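4-hydroxyphenylpyruvate dioxygenase (Pseudomonas putida, PDB 5HMQ) catalyses the metal-dependent dehydration of 3-dehydroshikimate to protocatechuate, a shared step of quinate and shikimate breakdown, using its N-terminal domain. Local coordinates at residues Leu540-Ile548 with Phe587-Glu595; Gly314-Ala325 with Leu335-Leu345. One frame throughout, in Å; residues are numbered along the deposited sequence.

How the contacts relate
Contact 2 (314-325 with 335-345) comes first along the chain and closes before contact 1 (540-548 with 587-595) opens; their centres lie about 16 Å apart, on the same side of the chain's centre. Contact 2 belongs to the first VOC module of the C-terminal dioxygenase-like half, where helix 307-319 covers the sheet containing strands 323-328, 333-338 and 341-346. Contact 1 belongs to the second module, on the segment that carries strand 585-590 in a separate sheet. The two meet directly: W316 and R319 of helix 307-319 pack on P544, V543 and E592, and W316 meets F594 edge to face. Helix 307-319 thus lies at the interface of the modules, one face on its own sheet.

Contact 1 of 2, residues Leu540-Ile548 with Phe587-Glu595; sequences LAGVPLLEI and FHVYTEPFE
L546 lies across the backbone of Y590 and E592 with its two methyls divided between them: CD1 meets CB of Y590 at 3.7 Å, and CD2 meets CG of E592. Its CG stands anti to its own carbonyl carbon (chi1 -54°), which brings the branch over the Y590 carbonyl. E592 comes back the other way, its carboxylate OE1 reaching CB of P544 at 3.4 Å. On the other side of the peptide chain, CG2 of T591 touches both CD2 of L545, at 3.6 Å, and CG1 of V543. Between these groups the backbones form a single bridge, L545 with T591, where the loop after helix 531-541 crosses the chain of residues 589-592 in the second VOC module; the local chain directions are 101° apart. Two backbone hydrogen bonds flank the bridge: L546 N to Y590 O (3.0 Å), nearly collinear with the carbonyl, and E592 N to P544 O (2.9 Å), tilted 26° from the carbonyl plane. P544 centres an inverse gamma turn, closed by L545 N on V543 O, which presents the P544 carbonyl to E592. The ring of Y590 leads away from the loop toward E601 and the bound magnesium; R620 and M624 pack against L546.

Contact 2 of 2, residues Gly314-Ala325 with Leu335-Leu345; sequences GNWLKRLGFAEA and LLRQGDINIVL
F322 packs against Q338 and the apolar face of strands 333-338 and 341-346, in the beta-alpha-beta-beta-beta unit (strand 295-304, helix 307-319, strands 323-328, 333-338, 341-346) of the first VOC module. NE2 of Q338 lies 3.2 Å above the F322 ring plane, offset toward the rim, and its amide stands 84° to the ring; CB of Q338 also sits over the ring, 3.9 Å from the centroid. CG2 of I341 meets the ring edge at CE2, and CD1 of I343 approaches CZ. That same I343 methyl faces CD2 of L317 tip to tip (3.7 Å), while CD2 of L336 fits against CB of L317. CD1 of L345 comes within 3.7 Å of CA of G314. Further out, antiparallel pairing sets the register: A323 and R337 form a hydrogen-bonded pair through A323 N to R337 O (2.9 Å) and R337 N to A323 O, and A325 N adds a bond to L335 O. G321 ends helix 307-319 in a Schellman motif and turns the chain into strand 323-328. Q338, extended with CG anti to its backbone N (chi1 178°), is held at OE1 by L440 N, and its NE2 donates to L320 O at 3.2 Å from above the carbonyl plane.

Contact 1 of 2, residues Leu540-Ile548 with Phe587-Glu595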
loop_
_atom_site.group_PDB
_atom_site.type_symbol
_atom_site.label_atom_id
_atom_site.label_comp_id
_atom_site.label_asym_id
_atom_site.label_seq_id
_atom_site.Cartn_x
_atom_site.Cartn_y
_atom_site.Cartn_z
ATOM N N LEU C 540 25.012 -29.158 18.394
ATOM C CA LEU C 540 25.156 -30.606 18.379
ATOM C C LEU C 540 23.821 -31.312 18.178
ATOM O O LEU C 540 23.787 -32.418 17.626
ATOM C CB LEU C 540 25.820 -31.052 19.678
ATOM C CG LEU C 540 27.311 -30.709 19.704
ATOM C CD1 LEU C 540 27.842 -30.837 21.107
ATOM C CD2 LEU C 540 28.110 -31.573 18.740
ATOM N N ALA C 541 22.722 -30.696 18.613
ATOM C CA ALA C 541 21.393 -31.260 18.410
ATOM C C ALA C 541 20.882 -31.073 16.989
ATOM O O ALA C 541 19.834 -31.631 16.648
ATOM C CB ALA C 541 20.401 -30.643 19.398
ATOM N N GLY C 542 21.591 -30.314 16.158
ATOM C CA GLY C 542 21.216 -30.117 14.776
ATOM C C GLY C 542 20.573 -28.789 14.436
ATOM O O GLY C 542 20.053 -28.648 13.324
ATOM N N VAL C 543 20.577 -27.824 15.348
ATOM C CA VAL C 543 20.044 -26.493 15.027
ATOM C C VAL C 543 20.947 -25.828 13.993
ATOM O O VAL C 543 22.170 -25.737 14.209
ATOM C CB VAL C 543 19.941 -25.642 16.291
ATOM C CG1 VAL C 543 19.549 -24.215 15.932
ATOM C CG2 VAL C 543 18.933 -26.244 17.260
ATOM N N PRO C 544 20.403 -25.344 12.861
ATOM C CA PRO C 544 21.247 -24.748 11.804
ATOM C C PRO C 544 21.647 -23.307 12.106
ATOM O O PRO C 544 21.216 -22.341 11.460
ATOM C CB PRO C 544 20.351 -24.865 10.567
ATOM C CG PRO C 544 18.978 -24.754 11.109
ATOM C CD PRO C 544 18.988 -25.420 12.460
ATOM N N LEU C 545 22.498 -23.148 13.116
ATOM C CA LEU C 545 23.025 -21.835 13.456
ATOM C C LEU C 545 23.993 -21.354 12.374
ATOM O O LEU C 545 24.645 -22.149 11.690
ATOM C CB LEU C 545 23.714 -21.884 14.820
ATOM C CG LEU C 545 22.847 -22.409 15.960
ATOM C CD1 LEU C 545 23.739 -22.876 17.100
ATOM C CD2 LEU C 545 21.865 -21.350 16.447
ATOM N N LEU C 546 24.105 -20.034 12.244
ATOM C CA LEU C 546 24.875 -19.448 11.155
ATOM C C LEU C 546 26.376 -19.572 11.387
ATOM O O LEU C 546 26.858 -19.554 12.524
ATOM C CB LEU C 546 24.520 -17.976 10.986
ATOM C CG LEU C 546 23.042 -17.649 10.795
ATOM C CD1 LEU C 546 22.851 -16.149 10.696
ATOM C CD2 LEU C 546 22.518 -18.342 9.548
ATOM N N GLU C 547 27.113 -19.681 10.285
ATOM C CA GLU C 547 28.569 -19.619 10.302
ATOM C C GLU C 547 29.015 -18.181 10.084
ATOM O O GLU C 547 28.632 -17.550 9.094
ATOM C CB GLU C 547 29.172 -20.513 9.215
ATOM C CG GLU C 547 30.687 -20.377 9.080
ATOM C CD GLU C 547 31.277 -21.350 8.079
ATOM O OE1 GLU C 547 30.745 -22.472 7.952
ATOM O OE2 GLU C 547 32.261 -20.982 7.403
ATOM N N ILE C 548 29.822 -17.675 11.000
ATOM C CA ILE C 548 30.273 -16.286 10.981
ATOM C C ILE C 548 31.690 -16.256 10.421
ATOM O O ILE C 548 32.544 -17.018 10.897
ATOM C CB ILE C 548 30.222 -15.659 12.386
ATOM C CG1 ILE C 548 28.820 -15.805 12.980
ATOM C CG2 ILE C 548 30.621 -14.196 12.329
ATOM C CD1 ILE C 548 27.723 -15.226 12.112
ATOM N N PHE C 587 25.777 -11.183 23.795
ATOM C CA PHE C 587 26.229 -12.370 23.079
ATOM C C PHE C 587 24.998 -13.035 22.490
ATOM O O PHE C 587 24.095 -13.437 23.231
ATOM C CB PHE C 587 26.970 -13.335 24.005
ATOM C CG PHE C 587 28.065 -12.695 24.809
ATOM C CD1 PHE C 587 29.309 -12.459 24.247
ATOM C CD2 PHE C 587 27.849 -12.322 26.125
ATOM C CE1 PHE C 587 30.321 -11.872 24.986
ATOM C CE2 PHE C 587 28.857 -11.732 26.867
ATOM C CZ PHE C 587 30.093 -11.507 26.297
ATOM N N HIS C 588 24.953 -13.145 21.166
ATOM C CA HIS C 588 23.769 -13.681 20.518
ATOM C C HIS C 588 24.158 -14.427 19.251
ATOM O O HIS C 588 25.187 -14.141 18.632
ATOM C CB HIS C 588 22.750 -12.572 20.210
ATOM C CG HIS C 588 23.271 -11.480 19.325
ATOM N ND1 HIS C 588 22.502 -10.890 18.345
ATOM C CD2 HIS C 588 24.475 -10.862 19.279
ATOM C CE1 HIS C 588 23.210 -9.961 17.730
ATOM N NE2 HIS C 588 24.412 -9.924 18.276
ATOM N N VAL C 589 23.325 -15.404 18.887
ATOM C CA VAL C 589 23.484 -16.189 17.672
ATOM C C VAL C 589 22.131 -16.294 16.981
ATOM O O VAL C 589 21.076 -16.126 17.598
ATOM C CB VAL C 589 24.050 -17.600 17.946
ATOM C CG1 VAL C 589 25.456 -17.511 18.513
ATOM C CG2 VAL C 589 23.131 -18.371 18.884
ATOM N N TYR C 590 22.173 -16.576 15.682
ATOM C CA TYR C 590 20.971 -16.716 14.877
ATOM C C TYR C 590 20.933 -18.081 14.205
ATOM O O TYR C 590 21.972 -18.649 13.856
ATOM C CB TYR C 590 20.886 -15.621 13.806
ATOM C CG TYR C 590 20.817 -14.213 14.352
ATOM C CD1 TYR C 590 19.625 -13.700 14.841
ATOM C CD2 TYR C 590 21.938 -13.394 14.365
ATOM C CE1 TYR C 590 19.548 -12.413 15.332
ATOM C CE2 TYR C 590 21.870 -12.101 14.859
ATOM C CZ TYR C 590 20.670 -11.619 15.341
ATOM O OH TYR C 590 20.588 -10.337 15.835
ATOM N N THR C 591 19.723 -18.602 14.028
ATOM C CA THR C 591 19.507 -19.770 13.192
ATOM C C THR C 591 19.191 -19.337 11.764
ATOM O O THR C 591 18.885 -18.175 11.492
ATOM C CB THR C 591 18.366 -20.632 13.735
ATOM O OG1 THR C 591 17.109 -20.023 13.408
ATOM C CG2 THR C 591 18.469 -20.773 15.241
ATOM N N GLU C 592 19.258 -20.292 10.844
ATOM C CA GLU C 592 18.738 -20.059 9.511
ATOM C C GLU C 592 17.221 -19.910 9.585
ATOM O O GLU C 592 16.594 -20.346 10.553
ATOM C CB GLU C 592 19.112 -21.207 8.577
ATOM C CG GLU C 592 20.598 -21.327 8.294
ATOM C CD GLU C 592 20.923 -22.514 7.410
ATOM O OE1 GLU C 592 20.154 -23.499 7.427
ATOM O OE2 GLU C 592 21.952 -22.467 6.701
ATOM N N PRO C 593 16.608 -19.280 8.583
ATOM C CA PRO C 593 15.145 -19.170 8.583
ATOM C C PRO C 593 14.492 -20.542 8.509
ATOM O O PRO C 593 14.948 -21.429 7.784
ATOM C CB PRO C 593 14.851 -18.336 7.330
ATOM C CG PRO C 593 16.112 -17.588 7.068
ATOM C CD PRO C 593 17.218 -18.505 7.489
ATOM N N PHE C 594 13.418 -20.714 9.278
ATOM C CA PHE C 594 12.611 -21.925 9.196
ATOM C C PHE C 594 11.763 -21.859 7.933
ATOM O O PHE C 594 10.771 -21.122 7.881
ATOM C CB PHE C 594 11.736 -22.085 10.437
ATOM C CG PHE C 594 10.744 -23.214 10.334
ATOM C CD1 PHE C 594 11.136 -24.523 10.565
ATOM C CD2 PHE C 594 9.419 -22.963 10.011
ATOM C CE1 PHE C 594 10.225 -25.560 10.471
ATOM C CE2 PHE C 594 8.505 -23.995 9.916
ATOM C CZ PHE C 594 8.909 -25.295 10.146
ATOM N N GLU C 595 12.151 -22.637 6.924
ATOM C CA GLU C 595 11.441 -22.723 5.649
ATOM C C GLU C 595 11.121 -21.338 5.087
ATOM O O GLU C 595 9.980 -21.025 4.737
ATOM C CB GLU C 595 10.181 -23.576 5.792
ATOM C CG GLU C 595 10.491 -25.005 6.207
ATOM C CD GLU C 595 9.288 -25.916 6.143
ATOM O OE1 GLU C 595 8.250 -25.502 5.583
ATOM O OE2 GLU C 595 9.380 -27.049 6.658
#

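Contact 2 of 2, residues Gly314-Ala325 with Leu335-Leu345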
loop_
_atom_site.group_PDB
_atom_site.type_symbol
_atom_site.label_atom_id
_atom_site.label_comp_id
_atom_site.label_asym_id
_atom_site.label_seq_id
_atom_site.Cartn_x
_atom_site.Cartn_y
_atom_site.Cartn_z
ATOM N N GLY C 314 8.180 -28.663 15.195
ATOM C CA GLY C 314 8.418 -29.261 16.497
ATOM C C GLY C 314 9.817 -29.824 16.638
ATOM O O GLY C 314 10.426 -29.721 17.703
ATOM N N ASN C 315 10.355 -30.400 15.560
ATOM C CA ASN C 315 11.725 -30.905 15.596
ATOM C C ASN C 315 12.714 -29.773 15.848
ATOM O O ASN C 315 13.629 -29.904 16.668
ATOM C CB ASN C 315 12.063 -31.626 14.287
ATOM C CG ASN C 315 11.335 -32.947 14.135
ATOM O OD1 ASN C 315 10.798 -33.487 15.095
ATOM N ND2 ASN C 315 11.333 -33.483 12.922
ATOM N N TRP C 316 12.545 -28.655 15.137
ATOM C CA TRP C 316 13.358 -27.471 15.380
ATOM C C TRP C 316 13.316 -27.091 16.852
ATOM O O TRP C 316 14.342 -26.753 17.447
ATOM C CB TRP C 316 12.865 -26.317 14.507
ATOM C CG TRP C 316 13.495 -26.279 13.154
ATOM C CD1 TRP C 316 13.428 -27.245 12.191
ATOM C CD2 TRP C 316 14.241 -25.198 12.587
ATOM N NE1 TRP C 316 14.112 -26.843 11.070
ATOM C CE2 TRP C 316 14.618 -25.589 11.286
ATOM C CE3 TRP C 316 14.637 -23.942 13.057
ATOM C CZ2 TRP C 316 15.369 -24.767 10.449
ATOM C CZ3 TRP C 316 15.384 -23.129 12.225
ATOM C CH2 TRP C 316 15.740 -23.544 10.935
ATOM N N LEU C 317 12.131 -27.149 17.456
ATOM C CA LEU C 317 12.007 -26.731 18.838
ATOM C C LEU C 317 12.602 -27.734 19.831
ATOM O O LEU C 317 13.209 -27.327 20.827
ATOM C CB LEU C 317 10.541 -26.418 19.153
ATOM C CG LEU C 317 9.930 -25.264 18.339
ATOM C CD1 LEU C 317 8.398 -25.253 18.406
ATOM C CD2 LEU C 317 10.489 -23.898 18.730
ATOM N N LYS C 318 12.468 -29.032 19.639
ATOM C CA LYS C 318 13.277 -29.912 20.520
ATOM C C LYS C 318 14.792 -29.761 20.295
ATOM O O LYS C 318 15.550 -29.757 21.275
ATOM C CB LYS C 318 12.709 -31.333 20.524
ATOM C CG LYS C 318 12.092 -31.759 19.238
ATOM C CD LYS C 318 11.124 -32.952 19.306
ATOM C CE LYS C 318 10.487 -33.349 18.026
ATOM N NZ LYS C 318 11.260 -34.320 17.319
ATOM N N ARG C 319 15.260 -29.610 19.044
ATOM C CA ARG C 319 16.690 -29.351 18.911
ATOM C C ARG C 319 17.101 -28.052 19.617
ATOM O O ARG C 319 18.231 -27.948 20.116
ATOM C CB ARG C 319 17.105 -29.329 17.458
ATOM C CG ARG C 319 16.735 -30.599 16.743
ATOM C CD ARG C 319 17.115 -30.559 15.287
ATOM N NE ARG C 319 16.971 -31.863 14.646
ATOM C CZ ARG C 319 16.012 -32.163 13.776
ATOM N NH1 ARG C 319 15.116 -31.246 13.431
ATOM N NH2 ARG C 319 15.959 -33.373 13.236
ATOM N N LEU C 320 16.206 -27.061 19.678
ATOM C CA LEU C 320 16.460 -25.842 20.442
ATOM C C LEU C 320 16.214 -26.007 21.939
ATOM O O LEU C 320 16.311 -25.022 22.681
ATOM C CB LEU C 320 15.603 -24.692 19.902
ATOM C CG LEU C 320 16.141 -24.039 18.630
ATOM C CD1 LEU C 320 15.040 -23.258 17.915
ATOM C CD2 LEU C 320 17.325 -23.121 18.971
ATOM N N GLY C 321 15.906 -27.215 22.400
ATOM C CA GLY C 321 15.814 -27.500 23.815
ATOM C C GLY C 321 14.419 -27.605 24.384
ATOM O O GLY C 321 14.282 -27.756 25.603
ATOM N N PHE C 322 13.382 -27.526 23.555
ATOM C CA PHE C 322 12.017 -27.581 24.054
ATOM C C PHE C 322 11.597 -29.027 24.290
ATOM O O PHE C 322 11.990 -29.934 23.550
ATOM C CB PHE C 322 11.054 -26.906 23.076
ATOM C CG PHE C 322 11.166 -25.408 23.053
ATOM C CD1 PHE C 322 12.114 -24.784 22.258
ATOM C CD2 PHE C 322 10.328 -24.623 23.829
ATOM C CE1 PHE C 322 12.223 -23.407 22.238
ATOM C CE2 PHE C 322 10.434 -23.246 23.811
ATOM C CZ PHE C 322 11.382 -22.637 23.016
ATOM N N ALA C 323 10.806 -29.237 25.337
ATOM C CA ALA C 323 10.251 -30.544 25.656
ATOM C C ALA C 323 8.820 -30.642 25.148
ATOM O O ALA C 323 8.079 -29.656 25.156
ATOM C CB ALA C 323 10.284 -30.802 27.162
ATOM N N GLU C 324 8.441 -31.832 24.693
ATOM C CA GLU C 324 7.055 -32.103 24.324
ATOM C C GLU C 324 6.223 -32.167 25.596
ATOM O O GLU C 324 6.163 -33.203 26.261
ATOM C CB GLU C 324 6.953 -33.403 23.537
ATOM C CG GLU C 324 7.756 -33.425 22.253
ATOM C CD GLU C 324 7.457 -34.643 21.403
ATOM O OE1 GLU C 324 6.450 -34.619 20.666
ATOM O OE2 GLU C 324 8.229 -35.624 21.473
ATOM N N ALA C 325 5.557 -31.066 25.933
ATOM C CA ALA C 325 4.838 -31.012 27.197
ATOM C C ALA C 325 3.509 -31.750 27.150
ATOM O O ALA C 325 2.899 -31.954 28.203
ATOM C CB ALA C 325 4.603 -29.556 27.610
ATOM N N LEU C 335 1.814 -28.963 22.540
ATOM C CA LEU C 335 2.389 -27.964 23.427
ATOM C C LEU C 335 3.852 -28.302 23.673
ATOM O O LEU C 335 4.179 -29.442 24.025
ATOM C CB LEU C 335 1.624 -27.905 24.750
ATOM C CG LEU C 335 2.204 -26.987 25.826
ATOM C CD1 LEU C 335 2.190 -25.544 25.351
ATOM C CD2 LEU C 335 1.434 -27.128 27.128
ATOM N N LEU C 336 4.727 -27.317 23.484
ATOM C CA LEU C 336 6.142 -27.467 23.790
ATOM C C LEU C 336 6.554 -26.390 24.781
ATOM O O LEU C 336 6.026 -25.274 24.769
ATOM C CB LEU C 336 7.038 -27.395 22.541
ATOM C CG LEU C 336 7.036 -28.606 21.605
ATOM C CD1 LEU C 336 5.833 -28.611 20.673
ATOM C CD2 LEU C 336 8.357 -28.749 20.853
ATOM N N ARG C 337 7.501 -26.740 25.648
ATOM C CA ARG C 337 7.790 -25.925 26.815
ATOM C C ARG C 337 9.288 -25.912 27.081
ATOM O O ARG C 337 9.969 -26.925 26.898
ATOM C CB ARG C 337 7.023 -26.481 28.021
ATOM C CG ARG C 337 6.820 -25.539 29.178
ATOM C CD ARG C 337 5.860 -26.191 30.162
ATOM N NE ARG C 337 4.840 -25.260 30.638
ATOM C CZ ARG C 337 3.689 -25.632 31.193
ATOM N NH1 ARG C 337 3.408 -26.920 31.342
ATOM N NH2 ARG C 337 2.819 -24.716 31.596
ATOM N N GLN C 338 9.793 -24.757 27.509
ATOM C CA GLN C 338 11.176 -24.639 27.967
ATOM C C GLN C 338 11.288 -23.385 28.813
ATOM O O GLN C 338 11.044 -22.281 28.315
ATOM C CB GLN C 338 12.155 -24.578 26.794
ATOM C CG GLN C 338 13.604 -24.396 27.226
ATOM C CD GLN C 338 14.581 -24.451 26.065
ATOM O OE1 GLN C 338 15.794 -24.400 26.261
ATOM N NE2 GLN C 338 14.055 -24.548 24.851
ATOM N N GLY C 339 11.669 -23.548 30.074
ATOM C CA GLY C 339 11.736 -22.408 30.971
ATOM C C GLY C 339 10.373 -21.764 31.134
ATOM O O GLY C 339 9.392 -22.414 31.523
ATOM N N ASP C 340 10.284 -20.477 30.810
ATOM C CA ASP C 340 9.026 -19.752 30.859
ATOM C C ASP C 340 8.451 -19.549 29.458
ATOM O O ASP C 340 7.515 -18.762 29.281
ATOM C CB ASP C 340 9.258 -18.408 31.570
ATOM C CG ASP C 340 7.986 -17.620 31.800
ATOM O OD1 ASP C 340 7.255 -17.959 32.755
ATOM O OD2 ASP C 340 7.717 -16.662 31.039
ATOM N N ILE C 341 8.949 -20.295 28.473
ATOM C CA ILE C 341 8.484 -20.216 27.094
ATOM C C ILE C 341 7.499 -21.348 26.845
ATOM O O ILE C 341 7.828 -22.523 27.051
ATOM C CB ILE C 341 9.656 -20.284 26.104
ATOM C CG1 ILE C 341 10.789 -19.358 26.549
ATOM C CG2 ILE C 341 9.192 -19.926 24.701
ATOM C CD1 ILE C 341 12.153 -19.756 26.016
ATOM N N ASN C 342 6.292 -20.999 26.407
ATOM C CA ASN C 342 5.282 -21.963 25.993
ATOM C C ASN C 342 4.959 -21.734 24.524
ATOM O O ASN C 342 4.692 -20.599 24.115
ATOM C CB ASN C 342 4.019 -21.841 26.849
ATOM C CG ASN C 342 4.287 -22.096 28.319
ATOM O OD1 ASN C 342 4.572 -23.225 28.721
ATOM N ND2 ASN C 342 4.205 -21.046 29.129
ATOM N N ILE C 343 5.000 -22.799 23.729
ATOM C CA ILE C 343 4.740 -22.718 22.297
ATOM C C ILE C 343 3.687 -23.756 21.938
ATOM O O ILE C 343 3.841 -24.939 22.260
ATOM C CB ILE C 343 6.020 -22.927 21.467
ATOM C CG1 ILE C 343 6.983 -21.763 21.690
ATOM C CG2 ILE C 343 5.681 -23.046 19.989
ATOM C CD1 ILE C 343 8.308 -21.917 20.994
ATOM N N VAL C 344 2.620 -23.313 21.282
ATOM C CA VAL C 344 1.496 -24.166 20.912
ATOM C C VAL C 344 1.537 -24.374 19.402
ATOM O O VAL C 344 1.495 -23.404 18.634
ATOM C CB VAL C 344 0.160 -23.543 21.348
ATOM C CG1 VAL C 344 -1.008 -24.424 20.929
ATOM C CG2 VAL C 344 0.158 -23.252 22.852
ATOM N N LEU C 345 1.622 -25.632 18.973
ATOM C CA LEU C 345 1.596 -25.985 17.557
ATOM C C LEU C 345 0.181 -26.434 17.200
ATOM O O LEU C 345 -0.254 -27.517 17.603
ATOM C CB LEU C 345 2.619 -27.075 17.243
ATOM C CG LEU C 345 4.084 -26.777 17.574
ATOM C CD1 LEU C 345 4.980 -27.902 17.077
ATOM C CD2 LEU C 345 4.514 -25.444 16.977
#